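Local coordinates for protein aerobactin synthase IucA (Klebsiella pneumoniae subsp. pneumoniae, PDB 5JM8) that probably catalyses an ATP-dependent, NRPS-independent ligation step in the biosynthesis of the siderophore aerobactin, at residues R299-W312 with W460-V472. Sequence-based numbering, arbitrary orientation.
Sequences RGMRLARLAQTDDW and WLDTIGEAQAENV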
ATOM      1  N   ARG A 299      -3.556 -16.125 -34.618  1.00 24.73           N
ATOM      2  CA  ARG A 299      -4.702 -16.671 -33.897  1.00 24.22           C
ATOM      3  C   ARG A 299      -5.165 -15.727 -32.801  1.00 23.33           C
ATOM      4  O   ARG A 299      -6.364 -15.569 -32.569  1.00 23.25           O
ATOM      5  CB  ARG A 299      -4.364 -18.026 -33.277  1.00 23.78           C
ATOM      6  CG  ARG A 299      -4.121 -19.134 -34.271  1.00 24.63           C
ATOM      7  CD  ARG A 299      -3.856 -20.443 -33.549  1.00 24.14           C
ATOM      8  NE  ARG A 299      -3.664 -21.562 -34.465  1.00 33.52           N
ATOM      9  CZ  ARG A 299      -3.300 -22.781 -34.081  1.00 37.70           C
ATOM     10  NH1 ARG A 299      -3.084 -23.037 -32.799  1.00 36.54           N
ATOM     11  NH2 ARG A 299      -3.146 -23.746 -34.978  1.00 38.99           N
ATOM     12  N   GLY A 300      -4.203 -15.115 -32.117  1.00 25.81           N
ATOM     13  CA  GLY A 300      -4.503 -14.165 -31.063  1.00 24.58           C
ATOM     14  C   GLY A 300      -5.161 -12.926 -31.632  1.00 25.11           C
ATOM     15  O   GLY A 300      -6.131 -12.414 -31.077  1.00 24.69           O
ATOM     16  N   MET A 301      -4.624 -12.446 -32.749  1.00 23.73           N
ATOM     17  CA  MET A 301      -5.195 -11.300 -33.445  1.00 27.50           C
ATOM     18  C   MET A 301      -6.613 -11.620 -33.898  1.00 29.13           C
ATOM     19  O   MET A 301      -7.527 -10.811 -33.744  1.00 30.46           O
ATOM     20  CB  MET A 301      -4.338 -10.916 -34.654  1.00 29.99           C
ATOM     21  CG  MET A 301      -2.932 -10.441 -34.318  1.00 29.53           C
ATOM     22  SD  MET A 301      -2.882  -8.974 -33.274  1.00 26.69           S
ATOM     23  CE  MET A 301      -3.794  -7.790 -34.258  1.00 24.87           C
ATOM     24  N   ARG A 302      -6.778 -12.813 -34.459  1.00 28.17           N
ATOM     25  CA  ARG A 302      -8.067 -13.275 -34.959  1.00 25.90           C
ATOM     26  C   ARG A 302      -9.126 -13.247 -33.864  1.00 27.02           C
ATOM     27  O   ARG A 302     -10.236 -12.753 -34.066  1.00 28.76           O
ATOM     28  CB  ARG A 302      -7.930 -14.690 -35.528  1.00 25.93           C
ATOM     29  CG  ARG A 302      -9.219 -15.285 -36.073  1.00 26.61           C
ATOM     30  CD  ARG A 302      -8.961 -16.586 -36.815  1.00 27.28           C
ATOM     31  NE  ARG A 302      -8.016 -16.398 -37.915  1.00 28.16           N
ATOM     32  CZ  ARG A 302      -6.810 -16.956 -37.991  1.00 32.36           C
ATOM     33  NH1 ARG A 302      -6.369 -17.776 -37.043  1.00 33.36           N
ATOM     34  NH2 ARG A 302      -6.039 -16.701 -39.040  1.00 34.35           N
ATOM     35  N   LEU A 303      -8.770 -13.775 -32.699  1.00 23.63           N
ATOM     36  CA  LEU A 303      -9.671 -13.790 -31.555  1.00 26.18           C
ATOM     37  C   LEU A 303      -9.898 -12.375 -31.026  1.00 24.84           C
ATOM     38  O   LEU A 303     -10.991 -12.042 -30.570  1.00 26.19           O
ATOM     39  CB  LEU A 303      -9.110 -14.692 -30.450  1.00 24.46           C
ATOM     40  CG  LEU A 303      -9.972 -14.897 -29.201  1.00 24.93           C
ATOM     41  CD1 LEU A 303     -11.300 -15.556 -29.551  1.00 24.75           C
ATOM     42  CD2 LEU A 303      -9.221 -15.724 -28.168  1.00 20.25           C
ATOM     43  N   ALA A 304      -8.861 -11.545 -31.093  1.00 23.21           N
ATOM     44  CA  ALA A 304      -8.945 -10.178 -30.591  1.00 22.11           C
ATOM     45  C   ALA A 304      -9.865  -9.319 -31.457  1.00 27.80           C
ATOM     46  O   ALA A 304     -10.650  -8.526 -30.940  1.00 28.30           O
ATOM     47  CB  ALA A 304      -7.561  -9.560 -30.518  1.00 21.94           C
ATOM     48  N   ARG A 305      -9.757  -9.472 -32.774  1.00 24.05           N
ATOM     49  CA  ARG A 305     -10.635  -8.762 -33.702  1.00 26.27           C
ATOM     50  C   ARG A 305     -12.067  -9.263 -33.569  1.00 28.15           C
ATOM     51  O   ARG A 305     -13.023  -8.502 -33.716  1.00 32.45           O
ATOM     52  CB  ARG A 305     -10.159  -8.939 -35.143  1.00 26.22           C
ATOM     53  CG  ARG A 305      -8.844  -8.260 -35.449  1.00 26.37           C
ATOM     54  CD  ARG A 305      -8.475  -8.416 -36.909  1.00 27.64           C
ATOM     55  NE  ARG A 305      -7.186  -7.805 -37.205  1.00 27.83           N
ATOM     56  CZ  ARG A 305      -7.007  -6.507 -37.421  1.00 28.19           C
ATOM     57  NH1 ARG A 305      -8.037  -5.669 -37.370  1.00 28.41           N
ATOM     58  NH2 ARG A 305      -5.793  -6.043 -37.685  1.00 28.39           N
ATOM     59  N   LEU A 306     -12.201 -10.554 -33.292  1.00 29.81           N
ATOM     60  CA  LEU A 306     -13.507 -11.164 -33.091  1.00 25.22           C
ATOM     61  C   LEU A 306     -14.132 -10.677 -31.788  1.00 27.65           C
ATOM     62  O   LEU A 306     -15.354 -10.679 -31.639  1.00 27.32           O
ATOM     63  CB  LEU A 306     -13.380 -12.688 -33.086  1.00 25.13           C
ATOM     64  CG  LEU A 306     -14.672 -13.508 -33.139  1.00 28.25           C
ATOM     65  CD1 LEU A 306     -15.490 -13.180 -34.383  1.00 28.15           C
ATOM     66  CD2 LEU A 306     -14.348 -14.993 -33.092  1.00 26.39           C
ATOM     67  N   ALA A 307     -13.291 -10.251 -30.849  1.00 25.65           N
ATOM     68  CA  ALA A 307     -13.770  -9.802 -29.546  1.00 26.06           C
ATOM     69  C   ALA A 307     -14.382  -8.406 -29.609  1.00 30.87           C
ATOM     70  O   ALA A 307     -14.917  -7.912 -28.614  1.00 33.00           O
ATOM     71  CB  ALA A 307     -12.641  -9.832 -28.532  1.00 23.92           C
ATOM     72  N   GLN A 308     -14.306  -7.776 -30.778  1.00 30.96           N
ATOM     73  CA  GLN A 308     -14.908  -6.464 -30.994  1.00 30.97           C
ATOM     74  C   GLN A 308     -16.305  -6.578 -31.601  1.00 33.12           C
ATOM     75  O   GLN A 308     -17.009  -5.577 -31.751  1.00 34.84           O
ATOM     76  CB  GLN A 308     -14.020  -5.613 -31.904  1.00 30.36           C
ATOM     77  CG  GLN A 308     -12.706  -5.198 -31.269  1.00 31.44           C
ATOM     78  CD  GLN A 308     -12.901  -4.317 -30.050  1.00 36.19           C
ATOM     79  OE1 GLN A 308     -12.742  -4.764 -28.913  1.00 38.42           O
ATOM     80  NE2 GLN A 308     -13.251  -3.057 -30.280  1.00 38.80           N
ATOM     81  N   THR A 309     -16.703  -7.800 -31.944  1.00 32.68           N
ATOM     82  CA  THR A 309     -18.007  -8.034 -32.550  1.00 30.33           C
ATOM     83  C   THR A 309     -19.104  -8.027 -31.497  1.00 28.61           C
ATOM     84  O   THR A 309     -18.836  -8.168 -30.303  1.00 27.34           O
ATOM     85  CB  THR A 309     -18.049  -9.369 -33.308  1.00 28.66           C
ATOM     86  OG1 THR A 309     -17.870 -10.456 -32.391  1.00 26.55           O
ATOM     87  CG2 THR A 309     -16.966  -9.413 -34.371  1.00 28.79           C
ATOM     88  N   ASP A 310     -20.342  -7.866 -31.950  1.00 26.51           N
ATOM     89  CA  ASP A 310     -21.475  -7.740 -31.045  1.00 25.67           C
ATOM     90  C   ASP A 310     -21.828  -9.069 -30.374  1.00 24.98           C
ATOM     91  O   ASP A 310     -22.324  -9.084 -29.249  1.00 24.27           O
ATOM     92  CB  ASP A 310     -22.693  -7.196 -31.795  1.00 30.57           C
ATOM     93  CG  ASP A 310     -22.467  -5.798 -32.338  1.00 36.98           C
ATOM     94  OD1 ASP A 310     -21.713  -5.027 -31.709  1.00 42.07           O
ATOM     95  OD2 ASP A 310     -23.048  -5.468 -33.394  1.00 36.27           O
ATOM     96  N   ASP A 311     -21.584 -10.180 -31.062  1.00 25.64           N
ATOM     97  CA  ASP A 311     -21.882 -11.496 -30.495  1.00 28.71           C
ATOM     98  C   ASP A 311     -20.922 -11.844 -29.358  1.00 29.41           C
ATOM     99  O   ASP A 311     -21.319 -12.471 -28.375  1.00 28.14           O
ATOM    100  CB  ASP A 311     -21.829 -12.580 -31.573  1.00 30.89           C
ATOM    101  CG  ASP A 311     -23.058 -12.586 -32.461  1.00 36.46           C
ATOM    102  OD1 ASP A 311     -24.037 -11.879 -32.142  1.00 40.15           O
ATOM    103  OD2 ASP A 311     -23.048 -13.315 -33.475  1.00 37.64           O
ATOM    104  N   TRP A 312     -19.659 -11.449 -29.495  1.00 29.10           N
ATOM    105  CA  TRP A 312     -18.721 -11.545 -28.382  1.00 27.02           C
ATOM    106  C   TRP A 312     -19.231 -10.692 -27.237  1.00 26.35           C
ATOM    107  O   TRP A 312     -19.247 -11.111 -26.080  1.00 27.21           O
ATOM    108  CB  TRP A 312     -17.323 -11.078 -28.780  1.00 26.68           C
ATOM    109  CG  TRP A 312     -16.358 -11.133 -27.637  1.00 28.77           C
ATOM    110  CD1 TRP A 312     -16.234 -10.229 -26.621  1.00 32.46           C
ATOM    111  CD2 TRP A 312     -15.384 -12.151 -27.390  1.00 27.52           C
ATOM    112  NE1 TRP A 312     -15.243 -10.623 -25.757  1.00 31.55           N
ATOM    113  CE2 TRP A 312     -14.704 -11.799 -26.206  1.00 29.25           C
ATOM    114  CE3 TRP A 312     -15.018 -13.327 -28.054  1.00 27.43           C
ATOM    115  CZ2 TRP A 312     -13.681 -12.579 -25.674  1.00 29.58           C
ATOM    116  CZ3 TRP A 312     -14.003 -14.099 -27.525  1.00 29.27           C
ATOM    117  CH2 TRP A 312     -13.346 -13.722 -26.345  1.00 29.68           C
ATOM    118  N   TRP A 460     -20.299 -16.081 -37.877  1.00 37.07           N
ATOM    119  CA  TRP A 460     -19.783 -15.035 -37.005  1.00 36.76           C
ATOM    120  C   TRP A 460     -18.386 -14.609 -37.452  1.00 40.56           C
ATOM    121  O   TRP A 460     -18.047 -13.425 -37.430  1.00 41.41           O
ATOM    122  CB  TRP A 460     -19.763 -15.534 -35.563  1.00 34.65           C
ATOM    123  CG  TRP A 460     -19.339 -14.523 -34.554  1.00 35.94           C
ATOM    124  CD1 TRP A 460     -19.416 -13.165 -34.661  1.00 39.10           C
ATOM    125  CD2 TRP A 460     -18.767 -14.794 -33.271  1.00 34.22           C
ATOM    126  NE1 TRP A 460     -18.928 -12.574 -33.520  1.00 37.13           N
ATOM    127  CE2 TRP A 460     -18.524 -13.554 -32.652  1.00 33.99           C
ATOM    128  CE3 TRP A 460     -18.436 -15.966 -32.586  1.00 31.85           C
ATOM    129  CZ2 TRP A 460     -17.967 -13.453 -31.381  1.00 31.32           C
ATOM    130  CZ3 TRP A 460     -17.883 -15.865 -31.325  1.00 29.52           C
ATOM    131  CH2 TRP A 460     -17.654 -14.616 -30.734  1.00 29.25           C
ATOM    132  N   LEU A 461     -17.581 -15.586 -37.863  1.00 41.06           N
ATOM    133  CA  LEU A 461     -16.242 -15.320 -38.382  1.00 39.76           C
ATOM    134  C   LEU A 461     -16.301 -14.571 -39.710  1.00 41.90           C
ATOM    135  O   LEU A 461     -15.373 -13.838 -40.055  1.00 43.36           O
ATOM    136  CB  LEU A 461     -15.465 -16.626 -38.558  1.00 38.04           C
ATOM    137  CG  LEU A 461     -14.683 -17.142 -37.345  1.00 38.66           C
ATOM    138  CD1 LEU A 461     -15.596 -17.419 -36.159  1.00 42.68           C
ATOM    139  CD2 LEU A 461     -13.885 -18.387 -37.719  1.00 37.12           C
ATOM    140  N   ASP A 462     -17.389 -14.765 -40.453  1.00 44.40           N
ATOM    141  CA  ASP A 462     -17.611 -14.048 -41.708  1.00 47.24           C
ATOM    142  C   ASP A 462     -17.610 -12.543 -41.478  1.00 46.31           C
ATOM    143  O   ASP A 462     -17.143 -11.775 -42.320  1.00 49.78           O
ATOM    144  CB  ASP A 462     -18.944 -14.456 -42.347  1.00 52.90           C
ATOM    145  CG  ASP A 462     -18.815 -15.625 -43.310  1.00 61.04           C
ATOM    146  OD1 ASP A 462     -17.720 -15.842 -43.868  1.00 65.73           O
ATOM    147  OD2 ASP A 462     -19.832 -16.318 -43.524  1.00 63.53           O
ATOM    148  N   THR A 463     -18.146 -12.133 -40.331  1.00 44.90           N
ATOM    149  CA  THR A 463     -18.314 -10.721 -40.013  1.00 41.51           C
ATOM    150  C   THR A 463     -16.976  -9.990 -39.961  1.00 41.80           C
ATOM    151  O   THR A 463     -16.919  -8.777 -40.171  1.00 45.53           O
ATOM    152  CB  THR A 463     -19.042 -10.537 -38.669  1.00 38.36           C
ATOM    153  OG1 THR A 463     -18.268 -11.119 -37.614  1.00 33.96           O
ATOM    154  CG2 THR A 463     -20.409 -11.199 -38.708  1.00 40.22           C
ATOM    155  N   ILE A 464     -15.906 -10.733 -39.680  1.00 39.05           N
ATOM    156  CA  ILE A 464     -14.552 -10.179 -39.687  1.00 37.75           C
ATOM    157  C   ILE A 464     -13.705 -10.809 -40.797  1.00 37.32           C
ATOM    158  O   ILE A 464     -12.515 -10.520 -40.922  1.00 35.56           O
ATOM    159  CB  ILE A 464     -13.843 -10.380 -38.322  1.00 38.13           C
ATOM    160  CG1 ILE A 464     -13.722 -11.866 -37.969  1.00 38.50           C
ATOM    161  CG2 ILE A 464     -14.594  -9.637 -37.224  1.00 37.25           C
ATOM    162  CD1 ILE A 464     -12.848 -12.129 -36.757  1.00 36.38           C
ATOM    163  N   GLY A 465     -14.325 -11.676 -41.594  1.00 39.40           N
ATOM    164  CA  GLY A 465     -13.686 -12.240 -42.771  1.00 39.70           C
ATOM    165  C   GLY A 465     -12.692 -13.350 -42.481  1.00 40.78           C
ATOM    166  O   GLY A 465     -11.781 -13.594 -43.274  1.00 41.30           O
ATOM    167  N   GLU A 466     -12.877 -14.028 -41.355  1.00 39.08           N
ATOM    168  CA  GLU A 466     -12.001 -15.120 -40.961  1.00 38.08           C
ATOM    169  C   GLU A 466     -12.742 -16.450 -40.989  1.00 40.34           C
ATOM    170  O   GLU A 466     -12.467 -17.341 -40.189  1.00 41.61           O
ATOM    171  CB  GLU A 466     -11.433 -14.864 -39.565  1.00 35.51           C
ATOM    172  CG  GLU A 466     -10.691 -13.545 -39.433  1.00 35.64           C
ATOM    173  CD  GLU A 466      -9.247 -13.645 -39.883  1.00 37.12           C
ATOM    174  OE1 GLU A 466      -8.773 -14.774 -40.114  1.00 37.58           O
ATOM    175  OE2 GLU A 466      -8.588 -12.591 -40.004  1.00 38.15           O
ATOM    176  N   ALA A 467     -13.687 -16.575 -41.915  1.00 42.41           N
ATOM    177  CA  ALA A 467     -14.477 -17.792 -42.053  1.00 41.74           C
ATOM    178  C   ALA A 467     -13.610 -18.980 -42.448  1.00 45.09           C
ATOM    179  O   ALA A 467     -13.927 -20.124 -42.128  1.00 47.25           O
ATOM    180  CB  ALA A 467     -15.591 -17.588 -43.066  1.00 39.72           C
ATOM    181  N   GLN A 468     -12.517 -18.699 -43.146  1.00 42.13           N
ATOM    182  CA  GLN A 468     -11.598 -19.741 -43.584  1.00 41.29           C
ATOM    183  C   GLN A 468     -10.435 -19.860 -42.609  1.00 38.49           C
ATOM    184  O   GLN A 468      -9.341 -20.277 -42.982  1.00 37.31           O
ATOM    185  CB  GLN A 468     -11.084 -19.452 -44.995  1.00 41.56           C
ATOM    186  N   ALA A 469     -10.675 -19.491 -41.356  1.00 36.70           N
ATOM    187  CA  ALA A 469      -9.627 -19.560 -40.343  1.00 34.40           C
ATOM    188  C   ALA A 469      -8.967 -20.922 -40.313  1.00 33.54           C
ATOM    189  O   ALA A 469      -9.619 -21.953 -40.479  1.00 31.35           O
ATOM    190  CB  ALA A 469     -10.184 -19.237 -38.964  1.00 29.68           C
ATOM    191  N   GLU A 470      -7.661 -20.908 -40.089  1.00 30.51           N
ATOM    192  CA  GLU A 470      -6.878 -22.127 -40.010  1.00 30.45           C
ATOM    193  C   GLU A 470      -7.232 -22.922 -38.757  1.00 29.40           C
ATOM    194  O   GLU A 470      -7.234 -24.156 -38.774  1.00 29.62           O
ATOM    195  CB  GLU A 470      -5.387 -21.781 -40.040  1.00 31.81           C
ATOM    196  CG  GLU A 470      -4.478 -22.771 -39.336  1.00 32.63           C
ATOM    197  CD  GLU A 470      -4.306 -22.481 -37.851  1.00 32.20           C
ATOM    198  OE1 GLU A 470      -4.259 -21.294 -37.462  1.00 27.64           O
ATOM    199  OE2 GLU A 470      -4.205 -23.454 -37.078  1.00 34.58           O
ATOM    200  N   ASN A 471      -7.534 -22.213 -37.673  1.00 28.33           N
ATOM    201  CA  ASN A 471      -7.900 -22.857 -36.416  1.00 28.32           C
ATOM    202  C   ASN A 471      -9.401 -23.134 -36.359  1.00 30.19           C
ATOM    203  O   ASN A 471     -10.099 -22.695 -35.447  1.00 29.95           O
ATOM    204  CB  ASN A 471      -7.458 -22.008 -35.214  1.00 26.10           C
ATOM    205  CG  ASN A 471      -7.845 -20.550 -35.347  1.00 26.08           C
ATOM    206  OD1 ASN A 471      -8.064 -20.052 -36.448  1.00 27.04           O
ATOM    207  ND2 ASN A 471      -7.917 -19.851 -34.218  1.00 25.05           N
ATOM    208  N   VAL A 472      -9.887 -23.861 -37.363  1.00 34.38           N
ATOM    209  CA  VAL A 472     -11.245 -24.393 -37.358  1.00 33.46           C
ATOM    210  C   VAL A 472     -11.194 -25.869 -36.986  1.00 34.92           C
ATOM    211  O   VAL A 472     -10.319 -26.602 -37.447  1.00 34.51           O
ATOM    212  CB  VAL A 472     -11.952 -24.233 -38.724  1.00 30.44           C
ATOM    213  CG1 VAL A 472     -12.328 -22.777 -38.967  1.00 30.53           C
ATOM    214  CG2 VAL A 472     -11.082 -24.766 -39.863  1.00 31.46           C
TER
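With CG trans to the backbone N (chi1 -176°), the indole of Trp460 leaves helix 458-462 and wedges into the joint between helices 294-306 and 310-318. Leu306 also has CG swung opposite its N, which lays CD1 over one indole face, 3.6 Å from the centroid of the five-membered ring. Asp311 CB covers the opposite face at 3.7 Å from the same centroid, so CH-pi contacts clamp the ring from both sides. At the ring edge Trp460 NE1 donates to Thr309 OG1 over 2.6 Å, close to the indole plane but bent at the hydrogen (138°). The same hydroxyl donates in the carbonyl plane to Leu306 O, which also takes the Thr309 N-H, so the indole is tied to the turn 306-309. Ile464 CD1 packs against Leu306 CD1, and its CG2 against Thr309 CG2; Gly465 then ends the short helix in a Schellman motif.

Farther along, two arginines of helix 294-306 grip the loop. Arg302, bent at CG-CD, sends NE to Glu466 OE1 at 2.8 Å, nearly straight (177°) and in the guanidinium plane but from above the carboxylate plane; Ala469 CB lies over one face of this guanidinium. Extended Arg299 forms a salt bridge with Glu470, the groups nearly coplanar: NE reaches OE1, on its syn lone pair, at 3.1 Å, whereas NH2 and OE2 are modelled implausibly close. Arg299 NH1 bonds Gln449 O, and Asn471 ND2 bonds Ser451 O, linking both sides to residues 449-451, at the start of strand 451-453. The Arg299 end lies near the bound ATP, its side chain about 9 Å away. Overall, two helices joined by a type I turn at 306-309 pack on the Schellman-ended helix 458-462 and the loop after it.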